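Local coordinates for uncharacterized protein (Photobacterium profundum, PDB 3R87) that probably hydrolyses acyl thioesters as a hot-dog-fold thioesterase of the 4-hydroxybenzoyl-CoA thioesterase family, at residues V23-F29 with F66-V70; Y7-V11 with R35-V40. All blocks are in the same frame, centred on the assembly; numbering follows the deposited sequence.

Contact 1 (V23-F29 with F66-V70); sequences VVYHPNF and FQDGV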
ATOM      1  N   VAL A  23       7.562  -5.146  12.586  1.00  8.33           N
ATOM      2  CA  VAL A  23       8.209  -3.871  12.251  1.00  8.29           C
ATOM      3  C   VAL A  23       7.627  -3.322  10.978  1.00  7.37           C
ATOM      4  O   VAL A  23       6.885  -4.015  10.248  1.00  7.82           O
ATOM      5  CB  VAL A  23       9.744  -4.035  12.190  1.00 10.27           C
ATOM      6  CG1 VAL A  23      10.275  -4.374  13.598  1.00 14.14           C
ATOM      7  CG2 VAL A  23      10.177  -4.974  11.121  1.00 11.97           C
ATOM      8  N   VAL A  24       7.997  -2.088  10.648  1.00  7.15           N
ATOM      9  CA  VAL A  24       7.604  -1.464   9.401  1.00  6.93           C
ATOM     10  C   VAL A  24       8.140  -2.283   8.238  1.00  6.57           C
ATOM     11  O   VAL A  24       9.331  -2.616   8.189  1.00  7.68           O
ATOM     12  CB  VAL A  24       8.062  -0.006   9.333  1.00  7.16           C
ATOM     13  CG1 VAL A  24       7.866   0.580   7.949  1.00  7.90           C
ATOM     14  CG2 VAL A  24       7.342   0.820  10.375  1.00  8.27           C
ATOM     15  N   TYR A  25       7.259  -2.540   7.271  1.00  6.23           N
ATOM     16  CA  TYR A  25       7.558  -3.225   6.033  1.00  6.88           C
ATOM     17  C   TYR A  25       8.437  -2.311   5.173  1.00  6.56           C
ATOM     18  O   TYR A  25       8.031  -1.170   4.874  1.00  6.94           O
ATOM     19  CB  TYR A  25       6.200  -3.586   5.388  1.00  7.29           C
ATOM     20  CG  TYR A  25       6.325  -4.214   4.022  1.00  8.17           C
ATOM     21  CD1 TYR A  25       7.000  -5.376   3.823  1.00  9.53           C
ATOM     22  CD2 TYR A  25       5.675  -3.608   2.930  1.00  8.59           C
ATOM     23  CE1 TYR A  25       7.083  -5.912   2.476  1.00  9.57           C
ATOM     24  CE2 TYR A  25       5.750  -4.130   1.647  1.00  9.09           C
ATOM     25  CZ  TYR A  25       6.476  -5.272   1.461  1.00  8.50           C
ATOM     26  OH  TYR A  25       6.623  -5.742   0.154  1.00  9.72           O
ATOM     27  N   HIS A  26       9.612  -2.785   4.751  1.00  6.77           N
ATOM     28  CA  HIS A  26      10.660  -1.867   4.271  1.00  7.44           C
ATOM     29  C   HIS A  26      10.293  -0.991   3.102  1.00  7.03           C
ATOM     30  O   HIS A  26      10.772   0.157   3.047  1.00  7.71           O
ATOM     31  CB  HIS A  26      11.997  -2.593   4.075  1.00  8.59           C
ATOM     32  CG  HIS A  26      12.025  -3.521   2.891  1.00  8.95           C
ATOM     33  ND1 HIS A  26      11.602  -4.819   2.963  1.00 10.34           N
ATOM     34  CD2 HIS A  26      12.386  -3.315   1.597  1.00  9.40           C
ATOM     35  CE1 HIS A  26      11.692  -5.349   1.740  1.00 11.54           C
ATOM     36  NE2 HIS A  26      12.143  -4.487   0.864  1.00 10.90           N
ATOM     37  N   PRO A  27       9.496  -1.424   2.097  1.00  7.27           N
ATOM     38  CA  PRO A  27       9.169  -0.513   1.003  1.00  7.99           C
ATOM     39  C   PRO A  27       8.477   0.744   1.456  1.00  7.73           C
ATOM     40  O   PRO A  27       8.527   1.804   0.801  1.00  9.34           O
ATOM     41  CB  PRO A  27       8.296  -1.333   0.079  1.00  9.05           C
ATOM     42  CG  PRO A  27       8.775  -2.741   0.335  1.00  9.68           C
ATOM     43  CD  PRO A  27       8.979  -2.791   1.837  1.00  8.11           C
ATOM     44  N   ASN A  28       7.809   0.693   2.624  1.00  6.78           N
ATOM     45  CA  ASN A  28       7.077   1.875   3.081  1.00  7.02           C
ATOM     46  C   ASN A  28       7.994   3.049   3.382  1.00  7.22           C
ATOM     47  O   ASN A  28       7.544   4.191   3.314  1.00  7.55           O
ATOM     48  CB  ASN A  28       6.261   1.517   4.330  1.00  7.27           C
ATOM     49  CG  ASN A  28       5.141   0.554   3.998  1.00  7.42           C
ATOM     50  OD1 ASN A  28       4.690   0.489   2.853  1.00 10.47           O
ATOM     51  ND2 ASN A  28       4.712  -0.223   4.963  1.00  7.93           N
ATOM     52  N   PHE A  29       9.270   2.801   3.720  1.00  7.51           N
ATOM     53  CA  PHE A  29      10.142   3.926   4.009  1.00  7.28           C
ATOM     54  C   PHE A  29      10.291   4.851   2.824  1.00  7.46           C
ATOM     55  O   PHE A  29      10.437   6.083   3.001  1.00  7.76           O
ATOM     56  CB  PHE A  29      11.486   3.439   4.542  1.00  8.03           C
ATOM     57  CG  PHE A  29      11.392   2.752   5.850  1.00  7.54           C
ATOM     58  CD1 PHE A  29      10.968   3.434   7.008  1.00  9.05           C
ATOM     59  CD2 PHE A  29      11.691   1.408   5.988  1.00  8.20           C
ATOM     60  CE1 PHE A  29      10.925   2.826   8.218  1.00  9.15           C
ATOM     61  CE2 PHE A  29      11.650   0.778   7.218  1.00  9.57           C
ATOM     62  CZ  PHE A  29      11.277   1.482   8.365  1.00  9.04           C
ATOM     63  N   PHE A  66      18.869  -0.075   5.672  1.00  9.85           N
ATOM     64  CA  PHE A  66      17.859  -0.352   6.691  1.00 10.20           C
ATOM     65  C   PHE A  66      18.619  -0.911   7.870  1.00 11.25           C
ATOM     66  O   PHE A  66      19.031  -2.067   7.835  1.00 14.24           O
ATOM     67  CB  PHE A  66      16.787  -1.305   6.195  1.00 11.06           C
ATOM     68  CG  PHE A  66      16.131  -0.890   4.919  1.00  9.87           C
ATOM     69  CD1 PHE A  66      15.031  -0.052   4.866  1.00  9.97           C
ATOM     70  CD2 PHE A  66      16.655  -1.341   3.703  1.00 12.10           C
ATOM     71  CE1 PHE A  66      14.454   0.312   3.655  1.00 10.62           C
ATOM     72  CE2 PHE A  66      16.070  -1.005   2.519  1.00 12.21           C
ATOM     73  CZ  PHE A  66      14.961  -0.179   2.444  1.00 10.77           C
ATOM     74  N   GLN A  67      18.841  -0.078   8.903  1.00 10.76           N
ATOM     75  CA  GLN A  67      19.689  -0.375  10.044  1.00 12.74           C
ATOM     76  C   GLN A  67      18.962  -0.822  11.307  1.00 10.62           C
ATOM     77  O   GLN A  67      19.576  -1.426  12.162  1.00 14.55           O
ATOM     78  CB  GLN A  67      20.535   0.991  10.469  1.00 13.56           C
ATOM     79  CG  GLN A  67      21.326   1.443   9.350  1.00 18.50           C
ATOM     80  CD  GLN A  67      22.337   2.495   9.688  1.00 18.15           C
ATOM     81  OE1 GLN A  67      22.099   3.544  10.412  1.00 16.20           O
ATOM     82  NE2 GLN A  67      23.491   2.296   9.089  1.00 19.65           N
ATOM     83  N   ASP A  68      17.698  -0.459  11.453  1.00 10.26           N
ATOM     84  CA  ASP A  68      16.942  -0.837  12.644  1.00 10.13           C
ATOM     85  C   ASP A  68      15.480  -0.949  12.266  1.00 10.02           C
ATOM     86  O   ASP A  68      15.003  -0.223  11.408  1.00 13.02           O
ATOM     87  CB  ASP A  68      17.070   0.246  13.748  1.00 10.94           C
ATOM     88  CG  ASP A  68      16.689  -0.262  15.068  0.80 11.18           C
ATOM     89  OD1 ASP A  68      16.597  -1.514  15.315  0.80 13.82           O
ATOM     90  OD2 ASP A  68      16.434   0.593  15.938  0.80 12.40           O
ATOM     91  N   GLY A  69      14.756  -1.800  12.956  1.00  9.73           N
ATOM     92  CA  GLY A  69      13.335  -1.954  12.765  1.00  9.61           C
ATOM     93  C   GLY A  69      12.556  -0.849  13.456  1.00  9.26           C
ATOM     94  O   GLY A  69      12.881  -0.419  14.578  1.00 11.93           O
ATOM     95  N   VAL A  70      11.520  -0.348  12.833  1.00  8.22           N
ATOM     96  CA  VAL A  70      10.655   0.681  13.352  1.00  8.33           C
ATOM     97  C   VAL A  70       9.339   0.010  13.778  1.00  8.18           C
ATOM     98  O   VAL A  70       8.826  -0.873  13.095  1.00  8.57           O
ATOM     99  CB  VAL A  70      10.443   1.760  12.310  1.00  8.47           C
ATOM    100  CG1 VAL A  70       9.459   2.804  12.747  1.00 10.20           C
ATOM    101  CG2 VAL A  70      11.791   2.430  11.880  1.00  9.68           C
TER
HETATM  102  O   HOH W   1      11.245  -1.507  10.096  1.00  9.50           O
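The carbonyl oxygen of Val-70 is approached by two groups of 23-29. Val-24 N donates a hydrogen bond to Val-70 O at 2.9 Å, with a C=O...N angle of 155°; Val-23 CA adds a CA-H...O contact to the same oxygen at 3.2 Å. A water continues the pairing, donating to Val-24 O and accepting from Val-70 N, so the backbone N and O of both Val-24 and Val-70 take part in joining the two segments. Next to this polar edge, Val-24 CG2 lies 3.7 Å from Val-70 CG1, the two side chains running side by side. In the hot-dog fold the segments belong to the loop entering helix 28-41 and to the last residue of strand 56-66 with the start of the loop toward strand 75-85. A type I turn, Tyr-25 to Asn-28, leads into that helix. His-26 CG stands between its backbone N and carbonyl carbon (chi1 72°), while CB makes a CH-pi contact over one Phe-66 face, 4.1 Å from the ring centroid; the imidazole edge points at the Phe-66 face in a T-shaped pair, planes at 72°. Phe-29 CD2 reaches the Phe-66 edge, and Val-70 CG2 meets the Phe-29 edge, 3.7 Å from its CZ.

Contact 2 (Y7-V11 with R35-V40); sequences YHHPV and RAREHV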
ATOM      1  N   TYR A   7      15.521  19.408   7.085  1.00  9.89           N
ATOM      2  CA  TYR A   7      14.079  19.561   7.256  1.00  9.92           C
ATOM      3  C   TYR A   7      13.551  18.370   8.045  1.00  9.82           C
ATOM      4  O   TYR A   7      14.079  17.261   7.903  1.00 11.95           O
ATOM      5  CB  TYR A   7      13.374  19.619   5.888  1.00 11.09           C
ATOM      6  CG  TYR A   7      13.788  20.822   5.076  1.00 12.39           C
ATOM      7  CD1 TYR A   7      12.990  21.964   5.063  1.00 17.62           C
ATOM      8  CD2 TYR A   7      14.931  20.839   4.314  1.00 12.90           C
ATOM      9  CE1 TYR A   7      13.395  23.091   4.323  1.00 21.45           C
ATOM     10  CE2 TYR A   7      15.347  21.966   3.567  1.00 16.96           C
ATOM     11  CZ  TYR A   7      14.562  23.053   3.577  1.00 21.38           C
ATOM     12  OH  TYR A   7      14.949  24.158   2.858  1.00 28.14           O
ATOM     13  N   HIS A   8      12.513  18.575   8.815  1.00  9.26           N
ATOM     14  CA  HIS A   8      11.923  17.575   9.663  1.00  9.43           C
ATOM     15  C   HIS A   8      10.468  17.346   9.275  1.00  9.35           C
ATOM     16  O   HIS A   8       9.726  18.317   9.113  1.00 11.52           O
ATOM     17  CB  HIS A   8      11.984  18.033  11.138  1.00 10.18           C
ATOM     18  CG  HIS A   8      13.368  18.222  11.645  1.00 10.50           C
ATOM     19  ND1 HIS A   8      14.024  17.272  12.353  1.00 10.93           N
ATOM     20  CD2 HIS A   8      14.224  19.284  11.518  1.00 12.64           C
ATOM     21  CE1 HIS A   8      15.257  17.711  12.664  1.00 12.18           C
ATOM     22  NE2 HIS A   8      15.382  18.922  12.156  1.00 13.24           N
ATOM     23  N   HIS A   9      10.045  16.082   9.192  1.00  9.19           N
ATOM     24  CA  HIS A   9       8.655  15.734   8.878  1.00  9.24           C
ATOM     25  C   HIS A   9       8.285  14.544   9.689  1.00  8.37           C
ATOM     26  O   HIS A   9       8.905  13.511   9.584  1.00  8.84           O
ATOM     27  CB  HIS A   9       8.553  15.400   7.362  1.00 11.16           C
ATOM     28  CG  HIS A   9       7.178  14.895   6.967  1.00 12.73           C
ATOM     29  ND1 HIS A   9       6.074  15.671   7.076  1.00 16.45           N
ATOM     30  CD2 HIS A   9       6.730  13.644   6.570  1.00 13.63           C
ATOM     31  CE1 HIS A   9       4.990  14.934   6.772  1.00 14.83           C
ATOM     32  NE2 HIS A   9       5.373  13.718   6.389  1.00 15.47           N
ATOM     33  N   PRO A  10       7.254  14.644  10.526  1.00  9.00           N
ATOM     34  CA  PRO A  10       6.889  13.504  11.377  1.00  8.95           C
ATOM     35  C   PRO A  10       6.110  12.465  10.602  1.00  8.85           C
ATOM     36  O   PRO A  10       5.299  12.811   9.743  1.00 11.42           O
ATOM     37  CB  PRO A  10       6.004  14.132  12.458  1.00 11.69           C
ATOM     38  CG  PRO A  10       5.411  15.352  11.768  1.00 15.11           C
ATOM     39  CD  PRO A  10       6.397  15.845  10.814  1.00 11.48           C
ATOM     40  N   VAL A  11       6.307  11.203  10.940  1.00  8.24           N
ATOM     41  CA  VAL A  11       5.512  10.114  10.399  0.75  8.54           C
ATOM     42  C   VAL A  11       5.117   9.190  11.531  1.00  7.69           C
ATOM     43  O   VAL A  11       5.994   8.629  12.209  1.00  9.08           O
ATOM     44  CB  VAL A  11       6.284   9.315   9.289  0.75  9.77           C
ATOM     45  CG1 VAL A  11       5.518   8.022   8.947  0.75 10.85           C
ATOM     46  CG2 VAL A  11       6.429  10.229   8.080  0.75 10.98           C
ATOM     47  N   ARG A  35       6.846  11.681   0.909  1.00  6.97           N
ATOM     48  CA  ARG A  35       6.052  12.688   1.595  1.00  7.04           C
ATOM     49  C   ARG A  35       6.939  13.837   2.021  1.00  7.34           C
ATOM     50  O   ARG A  35       6.601  15.016   1.898  1.00  8.07           O
ATOM     51  CB  ARG A  35       5.381  12.101   2.838  1.00  7.39           C
ATOM     52  CG  ARG A  35       4.429  10.956   2.593  1.00  7.51           C
ATOM     53  CD  ARG A  35       3.904  10.452   3.917  1.00  7.70           C
ATOM     54  NE  ARG A  35       3.264   9.159   3.782  1.00  7.52           N
ATOM     55  CZ  ARG A  35       2.904   8.385   4.795  1.00  7.34           C
ATOM     56  NH1 ARG A  35       3.076   8.829   6.045  1.00  8.22           N
ATOM     57  NH2 ARG A  35       2.449   7.175   4.562  1.00  8.83           N
ATOM     58  N   ALA A  36       8.089  13.494   2.617  1.00  7.12           N
ATOM     59  CA  ALA A  36       8.972  14.502   3.174  1.00  7.88           C
ATOM     60  C   ALA A  36       9.513  15.407   2.066  1.00  7.79           C
ATOM     61  O   ALA A  36       9.655  16.631   2.296  1.00  8.64           O
ATOM     62  CB  ALA A  36      10.069  13.824   3.963  1.00  8.59           C
ATOM     63  N   ARG A  37       9.855  14.869   0.902  1.00  7.87           N
ATOM     64  CA  ARG A  37      10.270  15.717  -0.197  1.00  8.47           C
ATOM     65  C   ARG A  37       9.157  16.656  -0.615  1.00  8.60           C
ATOM     66  O   ARG A  37       9.415  17.822  -0.934  1.00  9.97           O
ATOM     67  CB  ARG A  37      10.764  14.919  -1.392  1.00  8.83           C
ATOM     68  CG  ARG A  37      11.993  14.097  -1.133  1.00  8.84           C
ATOM     69  CD  ARG A  37      12.601  13.492  -2.397  1.00 10.03           C
ATOM     70  NE  ARG A  37      11.665  12.614  -3.106  1.00 10.19           N
ATOM     71  CZ  ARG A  37      11.506  11.316  -2.856  1.00  8.26           C
ATOM     72  NH1 ARG A  37      12.184  10.690  -1.937  1.00  8.63           N
ATOM     73  NH2 ARG A  37      10.634  10.617  -3.610  1.00  9.69           N
ATOM     74  N   GLU A  38       7.918  16.169  -0.648  1.00  8.98           N
ATOM     75  CA  GLU A  38       6.809  17.068  -0.997  1.00  9.41           C
ATOM     76  C   GLU A  38       6.713  18.245  -0.074  1.00 10.07           C
ATOM     77  O   GLU A  38       6.431  19.348  -0.515  1.00 11.63           O
ATOM     78  CB  GLU A  38       5.466  16.335  -1.030  1.00  9.63           C
ATOM     79  CG  GLU A  38       5.354  15.239  -2.067  1.00 10.30           C
ATOM     80  CD  GLU A  38       3.927  14.942  -2.405  1.00 11.00           C
ATOM     81  OE1 GLU A  38       3.032  15.779  -2.215  1.00 12.09           O
ATOM     82  OE2 GLU A  38       3.639  13.846  -2.957  1.00 13.59           O
ATOM     83  N   HIS A  39       6.933  18.024   1.218  1.00  9.90           N
ATOM     84  CA  HIS A  39       6.861  19.120   2.182  1.00 11.07           C
ATOM     85  C   HIS A  39       7.998  20.101   2.014  1.00 11.21           C
ATOM     86  O   HIS A  39       7.812  21.282   2.299  1.00 14.61           O
ATOM     87  CB  HIS A  39       6.768  18.600   3.607  1.00 11.12           C
ATOM     88  CG  HIS A  39       5.401  18.069   3.900  1.00 10.17           C
ATOM     89  ND1 HIS A  39       4.391  18.841   4.402  1.00 14.55           N
ATOM     90  CD2 HIS A  39       4.872  16.842   3.775  1.00 11.45           C
ATOM     91  CE1 HIS A  39       3.278  18.116   4.506  1.00 14.25           C
ATOM     92  NE2 HIS A  39       3.547  16.880   4.109  1.00 11.30           N
ATOM     93  N   VAL A  40       9.180  19.676   1.558  1.00 11.17           N
ATOM     94  CA  VAL A  40      10.260  20.609   1.234  1.00 11.88           C
ATOM     95  C   VAL A  40       9.862  21.444   0.034  1.00 12.87           C
ATOM     96  O   VAL A  40      10.053  22.682   0.014  1.00 15.23           O
ATOM     97  CB  VAL A  40      11.576  19.898   1.022  1.00 11.42           C
ATOM     98  CG1 VAL A  40      12.643  20.861   0.524  1.00 14.04           C
ATOM     99  CG2 VAL A  40      12.025  19.202   2.255  1.00 12.29           C
TER
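The chi1 of His-9, 174°, swings its CG away from the backbone N and carries the imidazole from strand 7-11 to helix 35-40, where His-39, its CG anti to the carbonyl carbon, turns a ring face to receive it. The pair sits where the helix of a hot-dog fold packs on the antiparallel sheet: the axes of strand 7-11 and helix 35-40 come within 8.7 Å. The imidazoles form an offset stack, centroids 4.5 Å apart and planes only 21° from parallel, with His-9 ND1 placed over the His-39 face toward its rim. The nearest atoms, His-9 CE1 and His-39 CD2, are 3.6 Å apart. Protonation of both rings at once would probably be disfavoured at this spacing.

Helix residues one turn earlier complete the seat of His-9. Ala-36 CB meets His-9 CB at 4.0 Å, and Arg-35 CB approaches His-9 NE2 at 3.9 Å. From there the arginine chain runs extended from CG to NE, which brings NH1 near Val-11 CG1, a tentative contact because Val-11 is modelled in two conformers. The polar ends of the helix side chains turn to a neighbouring subunit: Arg-35 NH2 forms a salt bridge with Glu-16 of the fourth subunit, and His-39 NE2 is hydrogen-bonded to Tyr-14 OH of that same chain, so the histidine stack borders a subunit interface.

At the other end of the contact the chemistry is apolar. Tyr-7 and Val-40 cross at about a right angle, and Val-40 CG2 sits over one face of the phenol ring, 4.0 Å from its centroid and 25° off the normal, shifted toward the rim so that Tyr-7 CG is the nearest ring atom, at 3.7 Å.

How the contacts relate
Both contacts use helix 28-41, contact 1 at its start and contact 2 further along, with centres about 17 Å apart and nearest atoms about 6 Å apart. Both are partly buried, yet they differ in depth: the centre of contact 2 lies about 7 Å from the chain centre, that of contact 1 about 15 Å. Contact 1 is mostly loop against loop, and adds backbone and water bonds to its side-chain packing; contact 2 sets helix against strand with no hydrogen bond between its segments and relies on side chains. Aromatic pairing is T-shaped in the first and offset-stacked in the second. Each also borders other subunits, contact 1 chiefly the second and contact 2 the fourth.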